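Local coordinates for choline kinase (Cryptosporidium parvum, PDB 3MES), which probably transfers the gamma-phosphate of ATP to choline, and perhaps to ethanolamine, at residues 255-260 with 353-358; 360-365 with 412-417. One frame throughout, in Å; residues are numbered along the deposited sequence.

Contact 1. Residues 255-260 with 353-358; sequences LYSPAF and VHIMTK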
ATOM      1  N   LEU B 255     -16.468  -2.512 -23.441  1.00 26.11           N
ATOM      2  CA  LEU B 255     -16.594  -3.951 -23.645  1.00 25.79           C
ATOM      3  C   LEU B 255     -15.281  -4.577 -24.100  1.00 25.39           C
ATOM      4  O   LEU B 255     -15.070  -5.777 -23.934  1.00 25.42           O
ATOM      5  CB  LEU B 255     -17.701  -4.263 -24.655  1.00 25.80           C
ATOM      6  CG  LEU B 255     -19.067  -4.649 -24.078  1.00 26.12           C
ATOM      7  CD1 LEU B 255     -19.423  -3.789 -22.870  1.00 26.47           C
ATOM      8  CD2 LEU B 255     -20.144  -4.560 -25.147  1.00 26.38           C
ATOM      9  N   TYR B 256     -14.400  -3.760 -24.666  1.00 24.95           N
ATOM     10  CA  TYR B 256     -13.144  -4.260 -25.218  1.00 24.58           C
ATOM     11  C   TYR B 256     -11.966  -4.123 -24.260  1.00 24.19           C
ATOM     12  O   TYR B 256     -10.995  -4.872 -24.355  1.00 24.15           O
ATOM     13  CB  TYR B 256     -12.826  -3.559 -26.538  1.00 24.66           C
ATOM     14  CG  TYR B 256     -13.727  -3.980 -27.673  1.00 24.81           C
ATOM     15  CD1 TYR B 256     -13.403  -5.070 -28.472  1.00 24.79           C
ATOM     16  CD2 TYR B 256     -14.902  -3.292 -27.945  1.00 25.04           C
ATOM     17  CE1 TYR B 256     -14.224  -5.460 -29.510  1.00 24.94           C
ATOM     18  CE2 TYR B 256     -15.730  -3.675 -28.983  1.00 25.15           C
ATOM     19  CZ  TYR B 256     -15.384  -4.761 -29.761  1.00 25.12           C
ATOM     20  OH  TYR B 256     -16.201  -5.151 -30.796  1.00 25.38           O
ATOM     21  N   SER B 257     -12.054  -3.166 -23.341  1.00 23.70           N
ATOM     22  CA  SER B 257     -10.975  -2.918 -22.388  1.00 23.17           C
ATOM     23  C   SER B 257     -11.403  -1.931 -21.310  1.00 22.81           C
ATOM     24  O   SER B 257     -11.983  -0.888 -21.613  1.00 22.83           O
ATOM     25  CB  SER B 257      -9.735  -2.388 -23.111  1.00 23.16           C
ATOM     26  OG  SER B 257      -8.733  -1.998 -22.186  1.00 23.14           O
ATOM     27  N   PRO B 258     -11.125  -2.263 -20.040  1.00 22.41           N
ATOM     28  CA  PRO B 258     -11.453  -1.365 -18.936  1.00 22.09           C
ATOM     29  C   PRO B 258     -10.701  -0.039 -19.046  1.00 21.80           C
ATOM     30  O   PRO B 258     -10.868   0.840 -18.204  1.00 21.79           O
ATOM     31  CB  PRO B 258     -11.000  -2.147 -17.700  1.00 22.12           C
ATOM     32  CG  PRO B 258     -11.022  -3.583 -18.132  1.00 22.24           C
ATOM     33  CD  PRO B 258     -10.602  -3.557 -19.570  1.00 22.35           C
ATOM     34  N   ALA B 259      -9.877   0.101 -20.081  1.00 21.36           N
ATOM     35  CA  ALA B 259      -9.215   1.371 -20.348  1.00 20.93           C
ATOM     36  C   ALA B 259     -10.256   2.434 -20.687  1.00 20.63           C
ATOM     37  O   ALA B 259     -10.079   3.617 -20.390  1.00 20.52           O
ATOM     38  CB  ALA B 259      -8.219   1.224 -21.485  1.00 20.84           C
ATOM     39  N   PHE B 260     -11.347   2.001 -21.310  1.00 20.23           N
ATOM     40  CA  PHE B 260     -12.407   2.917 -21.712  1.00 19.90           C
ATOM     41  C   PHE B 260     -13.560   2.867 -20.714  1.00 19.64           C
ATOM     42  O   PHE B 260     -14.679   3.292 -20.997  1.00 19.66           O
ATOM     43  CB  PHE B 260     -12.875   2.601 -23.133  1.00 19.82           C
ATOM     44  CG  PHE B 260     -11.785   2.727 -24.165  1.00 19.71           C
ATOM     45  CD1 PHE B 260     -11.469   3.958 -24.712  1.00 19.82           C
ATOM     46  CD2 PHE B 260     -11.071   1.617 -24.578  1.00 19.72           C
ATOM     47  CE1 PHE B 260     -10.466   4.078 -25.659  1.00 19.65           C
ATOM     48  CE2 PHE B 260     -10.070   1.729 -25.523  1.00 19.64           C
ATOM     49  CZ  PHE B 260      -9.767   2.962 -26.064  1.00 19.63           C
ATOM     50  N   VAL B 353      -4.764  -7.595 -19.364  1.00 22.78           N
ATOM     51  CA  VAL B 353      -3.696  -6.651 -19.057  1.00 22.69           C
ATOM     52  C   VAL B 353      -2.956  -6.236 -20.328  1.00 22.59           C
ATOM     53  O   VAL B 353      -2.758  -5.049 -20.584  1.00 22.63           O
ATOM     54  CB  VAL B 353      -2.700  -7.232 -18.040  1.00 22.64           C
ATOM     55  CG1 VAL B 353      -1.479  -6.336 -17.922  1.00 22.67           C
ATOM     56  CG2 VAL B 353      -3.372  -7.407 -16.686  1.00 22.61           C
ATOM     57  N   HIS B 354      -2.554  -7.224 -21.121  1.00 22.44           N
ATOM     58  CA  HIS B 354      -1.885  -6.972 -22.390  1.00 22.26           C
ATOM     59  C   HIS B 354      -2.660  -5.965 -23.233  1.00 21.81           C
ATOM     60  O   HIS B 354      -2.083  -5.032 -23.781  1.00 21.84           O
ATOM     61  CB  HIS B 354      -1.711  -8.283 -23.159  1.00 22.49           C
ATOM     62  CG  HIS B 354      -1.029  -8.124 -24.484  1.00 23.32           C
ATOM     63  ND1 HIS B 354      -1.721  -7.887 -25.654  1.00 24.13           N
ATOM     64  CD2 HIS B 354       0.281  -8.187 -24.826  1.00 24.10           C
ATOM     65  CE1 HIS B 354      -0.867  -7.803 -26.659  1.00 24.28           C
ATOM     66  NE2 HIS B 354       0.355  -7.981 -26.184  1.00 24.65           N
ATOM     67  N   ILE B 355      -3.970  -6.157 -23.332  1.00 21.39           N
ATOM     68  CA  ILE B 355      -4.816  -5.261 -24.114  1.00 20.92           C
ATOM     69  C   ILE B 355      -4.903  -3.865 -23.501  1.00 20.72           C
ATOM     70  O   ILE B 355      -4.722  -2.861 -24.193  1.00 20.71           O
ATOM     71  CB  ILE B 355      -6.237  -5.825 -24.275  1.00 20.83           C
ATOM     72  CG1 ILE B 355      -6.232  -7.024 -25.222  1.00 20.82           C
ATOM     73  CG2 ILE B 355      -7.178  -4.752 -24.797  1.00 20.74           C
ATOM     74  CD1 ILE B 355      -7.607  -7.592 -25.487  1.00 20.79           C
ATOM     75  N   MET B 356      -5.184  -3.805 -22.203  1.00 20.27           N
ATOM     76  CA  MET B 356      -5.374  -2.527 -21.529  1.00 20.01           C
ATOM     77  C   MET B 356      -4.093  -1.703 -21.508  1.00 19.91           C
ATOM     78  O   MET B 356      -4.129  -0.479 -21.626  1.00 19.86           O
ATOM     79  CB  MET B 356      -5.897  -2.727 -20.104  1.00 19.86           C
ATOM     80  CG  MET B 356      -6.073  -1.429 -19.337  1.00 19.38           C
ATOM     81  SD  MET B 356      -6.930  -1.633 -17.766  1.00 18.73           S
ATOM     82  CE  MET B 356      -6.975   0.061 -17.184  1.00 19.11           C
ATOM     83  N   THR B 357      -2.961  -2.379 -21.359  1.00 19.78           N
ATOM     84  CA  THR B 357      -1.680  -1.688 -21.319  1.00 19.77           C
ATOM     85  C   THR B 357      -1.431  -0.899 -22.602  1.00 19.71           C
ATOM     86  O   THR B 357      -1.003   0.253 -22.558  1.00 19.71           O
ATOM     87  CB  THR B 357      -0.518  -2.664 -21.086  1.00 19.76           C
ATOM     88  OG1 THR B 357      -0.739  -3.381 -19.866  1.00 19.81           O
ATOM     89  CG2 THR B 357       0.796  -1.906 -20.991  1.00 19.62           C
ATOM     90  N   LYS B 358      -1.702  -1.520 -23.745  1.00 19.62           N
ATOM     91  CA  LYS B 358      -1.475  -0.863 -25.027  1.00 19.56           C
ATOM     92  C   LYS B 358      -2.554   0.179 -25.312  1.00 19.29           C
ATOM     93  O   LYS B 358      -2.298   1.192 -25.962  1.00 19.26           O
ATOM     94  CB  LYS B 358      -1.379  -1.893 -26.159  1.00 19.65           C
ATOM     95  CG  LYS B 358      -2.656  -2.675 -26.404  1.00 20.20           C
ATOM     96  CD  LYS B 358      -2.367  -4.066 -26.967  1.00 20.96           C
ATOM     97  CE  LYS B 358      -1.763  -3.999 -28.361  1.00 21.27           C
ATOM     98  NZ  LYS B 358      -1.721  -5.348 -29.001  1.00 21.91           N
TER

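Contact 2. Residues 360-365 with 412-417; sequences VEVFTL and QGILPL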
ATOM      1  N   VAL B 360      -4.032   1.978 -22.947  1.00 18.47           N
ATOM      2  CA  VAL B 360      -3.714   3.107 -22.079  1.00 18.29           C
ATOM      3  C   VAL B 360      -2.684   4.031 -22.719  1.00 18.23           C
ATOM      4  O   VAL B 360      -2.651   5.228 -22.434  1.00 18.20           O
ATOM      5  CB  VAL B 360      -3.176   2.636 -20.711  1.00 18.21           C
ATOM      6  CG1 VAL B 360      -2.562   3.799 -19.957  1.00 18.09           C
ATOM      7  CG2 VAL B 360      -4.280   1.989 -19.899  1.00 17.82           C
ATOM      8  N   GLU B 361      -1.842   3.468 -23.579  1.00 18.15           N
ATOM      9  CA  GLU B 361      -0.816   4.249 -24.268  1.00 18.01           C
ATOM     10  C   GLU B 361      -1.432   5.374 -25.091  1.00 17.86           C
ATOM     11  O   GLU B 361      -0.871   6.462 -25.193  1.00 17.84           O
ATOM     12  CB  GLU B 361       0.038   3.348 -25.162  1.00 17.98           C
ATOM     13  CG  GLU B 361       1.074   2.537 -24.404  1.00 18.15           C
ATOM     14  CD  GLU B 361       2.084   3.416 -23.690  1.00 18.61           C
ATOM     15  OE1 GLU B 361       1.959   3.584 -22.460  1.00 18.12           O
ATOM     16  OE2 GLU B 361       2.994   3.950 -24.361  1.00 18.88           O
ATOM     17  N   VAL B 362      -2.592   5.104 -25.679  1.00 17.74           N
ATOM     18  CA  VAL B 362      -3.279   6.091 -26.503  1.00 17.63           C
ATOM     19  C   VAL B 362      -3.600   7.352 -25.706  1.00 17.37           C
ATOM     20  O   VAL B 362      -3.422   8.465 -26.191  1.00 17.30           O
ATOM     21  CB  VAL B 362      -4.584   5.517 -27.089  1.00 17.69           C
ATOM     22  CG1 VAL B 362      -5.506   6.643 -27.540  1.00 17.91           C
ATOM     23  CG2 VAL B 362      -4.278   4.562 -28.234  1.00 17.83           C
ATOM     24  N   PHE B 363      -4.071   7.167 -24.477  1.00 17.16           N
ATOM     25  CA  PHE B 363      -4.471   8.286 -23.632  1.00 16.95           C
ATOM     26  C   PHE B 363      -3.303   9.174 -23.206  1.00 16.98           C
ATOM     27  O   PHE B 363      -3.512  10.212 -22.579  1.00 17.13           O
ATOM     28  CB  PHE B 363      -5.219   7.782 -22.396  1.00 16.89           C
ATOM     29  CG  PHE B 363      -6.612   7.301 -22.687  1.00 16.55           C
ATOM     30  CD1 PHE B 363      -7.671   8.195 -22.731  1.00 16.08           C
ATOM     31  CD2 PHE B 363      -6.864   5.958 -22.914  1.00 16.18           C
ATOM     32  CE1 PHE B 363      -8.956   7.757 -22.999  1.00 15.92           C
ATOM     33  CE2 PHE B 363      -8.147   5.514 -23.181  1.00 15.93           C
ATOM     34  CZ  PHE B 363      -9.194   6.413 -23.224  1.00 15.65           C
ATOM     35  N   THR B 364      -2.078   8.771 -23.540  1.00 16.86           N
ATOM     36  CA  THR B 364      -0.904   9.564 -23.185  1.00 16.76           C
ATOM     37  C   THR B 364      -0.910  10.896 -23.927  1.00 16.82           C
ATOM     38  O   THR B 364      -0.399  11.903 -23.426  1.00 16.82           O
ATOM     39  CB  THR B 364       0.419   8.822 -23.493  1.00 16.76           C
ATOM     40  OG1 THR B 364       0.481   8.495 -24.886  1.00 16.82           O
ATOM     41  CG2 THR B 364       0.531   7.549 -22.670  1.00 16.74           C
ATOM     42  N   LEU B 365      -1.486  10.893 -25.125  1.00 16.74           N
ATOM     43  CA  LEU B 365      -1.556  12.095 -25.939  1.00 16.65           C
ATOM     44  C   LEU B 365      -2.539  13.092 -25.333  1.00 16.72           C
ATOM     45  O   LEU B 365      -2.341  14.305 -25.415  1.00 16.72           O
ATOM     46  CB  LEU B 365      -1.956  11.752 -27.377  1.00 16.62           C
ATOM     47  CG  LEU B 365      -1.121  10.687 -28.100  1.00 16.30           C
ATOM     48  CD1 LEU B 365      -1.709  10.385 -29.466  1.00 15.65           C
ATOM     49  CD2 LEU B 365       0.338  11.110 -28.229  1.00 15.93           C
ATOM     50  N   GLN B 412       4.732   1.688 -33.287  1.00 26.62           N
ATOM     51  CA  GLN B 412       4.509   0.530 -32.426  1.00 26.59           C
ATOM     52  C   GLN B 412       3.223  -0.212 -32.778  1.00 26.50           C
ATOM     53  O   GLN B 412       2.957  -1.295 -32.256  1.00 26.35           O
ATOM     54  CB  GLN B 412       4.490   0.952 -30.959  1.00 26.59           C
ATOM     55  CG  GLN B 412       5.860   1.282 -30.400  1.00 26.90           C
ATOM     56  CD  GLN B 412       5.791   1.824 -28.986  1.00 27.17           C
ATOM     57  OE1 GLN B 412       4.746   2.304 -28.543  1.00 27.46           O
ATOM     58  NE2 GLN B 412       6.909   1.757 -28.271  1.00 26.99           N
ATOM     59  N   GLY B 413       2.427   0.375 -33.663  1.00 26.49           N
ATOM     60  CA  GLY B 413       1.201  -0.264 -34.122  1.00 26.55           C
ATOM     61  C   GLY B 413       0.043  -0.088 -33.160  1.00 26.63           C
ATOM     62  O   GLY B 413      -1.006  -0.706 -33.325  1.00 26.64           O
ATOM     63  N   ILE B 414       0.232   0.755 -32.151  1.00 26.70           N
ATOM     64  CA  ILE B 414      -0.835   1.038 -31.197  1.00 26.87           C
ATOM     65  C   ILE B 414      -1.899   1.933 -31.827  1.00 26.90           C
ATOM     66  O   ILE B 414      -3.090   1.761 -31.575  1.00 26.97           O
ATOM     67  CB  ILE B 414      -0.296   1.688 -29.910  1.00 26.86           C
ATOM     68  CG1 ILE B 414       0.611   0.704 -29.166  1.00 26.93           C
ATOM     69  CG2 ILE B 414      -1.445   2.137 -29.022  1.00 26.94           C
ATOM     70  CD1 ILE B 414       1.117   1.215 -27.835  1.00 26.56           C
ATOM     71  N   LEU B 415      -1.460   2.887 -32.642  1.00 26.99           N
ATOM     72  CA  LEU B 415      -2.373   3.700 -33.439  1.00 27.10           C
ATOM     73  C   LEU B 415      -2.330   3.247 -34.894  1.00 27.31           C
ATOM     74  O   LEU B 415      -1.263   2.920 -35.412  1.00 27.22           O
ATOM     75  CB  LEU B 415      -2.006   5.183 -33.348  1.00 26.99           C
ATOM     76  CG  LEU B 415      -2.320   5.923 -32.048  1.00 26.91           C
ATOM     77  CD1 LEU B 415      -1.783   7.346 -32.110  1.00 26.62           C
ATOM     78  CD2 LEU B 415      -3.819   5.920 -31.765  1.00 26.55           C
ATOM     79  N   PRO B 416      -3.495   3.226 -35.559  1.00 27.53           N
ATOM     80  CA  PRO B 416      -4.779   3.610 -34.972  1.00 27.77           C
ATOM     81  C   PRO B 416      -5.451   2.464 -34.215  1.00 27.97           C
ATOM     82  O   PRO B 416      -5.166   1.295 -34.478  1.00 27.99           O
ATOM     83  CB  PRO B 416      -5.612   3.988 -36.196  1.00 27.81           C
ATOM     84  CG  PRO B 416      -5.075   3.118 -37.287  1.00 27.61           C
ATOM     85  CD  PRO B 416      -3.616   2.888 -36.989  1.00 27.55           C
ATOM     86  N   LEU B 417      -6.338   2.805 -33.285  1.00 28.27           N
ATOM     87  CA  LEU B 417      -7.045   1.808 -32.483  1.00 28.55           C
ATOM     88  C   LEU B 417      -7.730   0.754 -33.339  1.00 28.71           C
ATOM     89  O   LEU B 417      -7.645  -0.439 -33.056  1.00 28.71           O
ATOM     90  CB  LEU B 417      -8.093   2.473 -31.586  1.00 28.59           C
ATOM     91  CG  LEU B 417      -7.646   3.021 -30.233  1.00 28.65           C
ATOM     92  CD1 LEU B 417      -6.983   1.925 -29.411  1.00 28.86           C
ATOM     93  CD2 LEU B 417      -6.711   4.202 -30.422  1.00 29.24           C
TER

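Contact 1. Residues 255-260 with 353-358
Met356 lies along the turn 257-260 and meets Ser257, Pro258 and Ala259 with successive parts of one straight side chain. Its apolar contacts run in order: CG is 4.0 Å from Ala259 CB, SD is 4.1 Å from Pro258 CB, and the terminal CE comes within 4.1 Å of Ala259 CA. This reach depends on conformation. With CG opposite the backbone N (chi1 178°) and both later torsions also near 180°, the thioether runs past the turn instead of folding back on its own helix. Ile355 adds a second, smaller apolar patch with its CG2 branch, which sits 3.9 Å from Ser257 CB.

The loop between helix 247-254 and strand 262-265 is here laid on the side of helix 351-362, a packing of turn against helix within the helical C-terminal lobe of this kinase-like fold. Ile352 and Ala359 of the same helix extend the surface on which the loop rests.

Polar atoms at the interface serve the segments separately, and no hydrogen bond crosses between them. Ser257 OG lies 3.5 Å from Met356 CA, a van der Waals approach. The same hydroxyl faces Ala259 N as in an ST turn, though the place of that nitrogen in the model is doubtful. Within the turn, Phe260 N donates to Ser257 O at 3.0 Å, tying its two ends together. On the helix, Thr357 OG1 bonds to Val353 O at 2.7 Å from above the carbonyl plane, so that this oxygen receives both the hydroxyl and the backbone N of Thr357.

Contact 2. Residues 360-365 with 412-417
Val362 and Leu417 approach tip to tip, and their methyls are packed tightly: Val362 CG2 is only 3.3 Å from Leu417 CD2. The valine torsion puts this methyl toward the other segment. With CG1 opposite the backbone N (chi1 161°), CG2 projects beside that nitrogen, where it also touches Leu415 CD2 at 3.8 Å and Ile414 CG2 at the same distance. Three residues of 412-417 therefore converge on a single methyl.

Leu415 divides its work between its branches. While CD2 goes to Val362, CD1 meets Leu365 CD1 end to end at 4.0 Å. Ile414 is similarly split, for its CG2 faces the valine whereas the chain through CG1 runs out, extended, until CD1 lies 3.6 Å from Glu361 CB.

Ile414, Leu415 and Leu417 follow a Schellman motif that ends helix 391-411, with Gly413 at positive phi; the chain passes through a cis peptide before Pro416. The exit loop so formed is pressed against the junction of helices 351-362 and 364-376, in the C-terminal lobe. Leu238 of helix 235-239 borders the same apolar cluster.

Glu361 presents only its aliphatic part to Ile414. A bend at chi2 (-62°) leads its carboxylate elsewhere: OE1 hydrogen-bonds to Tyr324 OH and OE2 forms a salt bridge with Lys405, two partners that would be expected to favour the charged form of this buried carboxylate. At the junction itself, Thr364 OG1 and Thr364 N both donate to Glu361 O, the hydroxyl bond being modelled doubtfully short.

Overall arrangement
Helix 351-362 takes part in both contacts: its middle supports contact 1 and its end, with the start of helix 364-376, supports contact 2. The centres are about 11 Å apart, and both segments of contact 1 precede those of contact 2 in the sequence. They also touch directly, through the rings of Phe260 and Phe363 and through Lys358 O, which lies 3.3 Å from Ile414 CG2. Near the C-terminus, Trp420 packs on Ile355, makes a cation-pi contact with Lys358 and is hydrogen-bonded through NE1 to Ile414 O. Contact 1 lies away from the ligand sites, whereas in contact 2 the Leu365 side chain is about 10 Å from that of the magnesium ligand Tyr307, as packing behind the site.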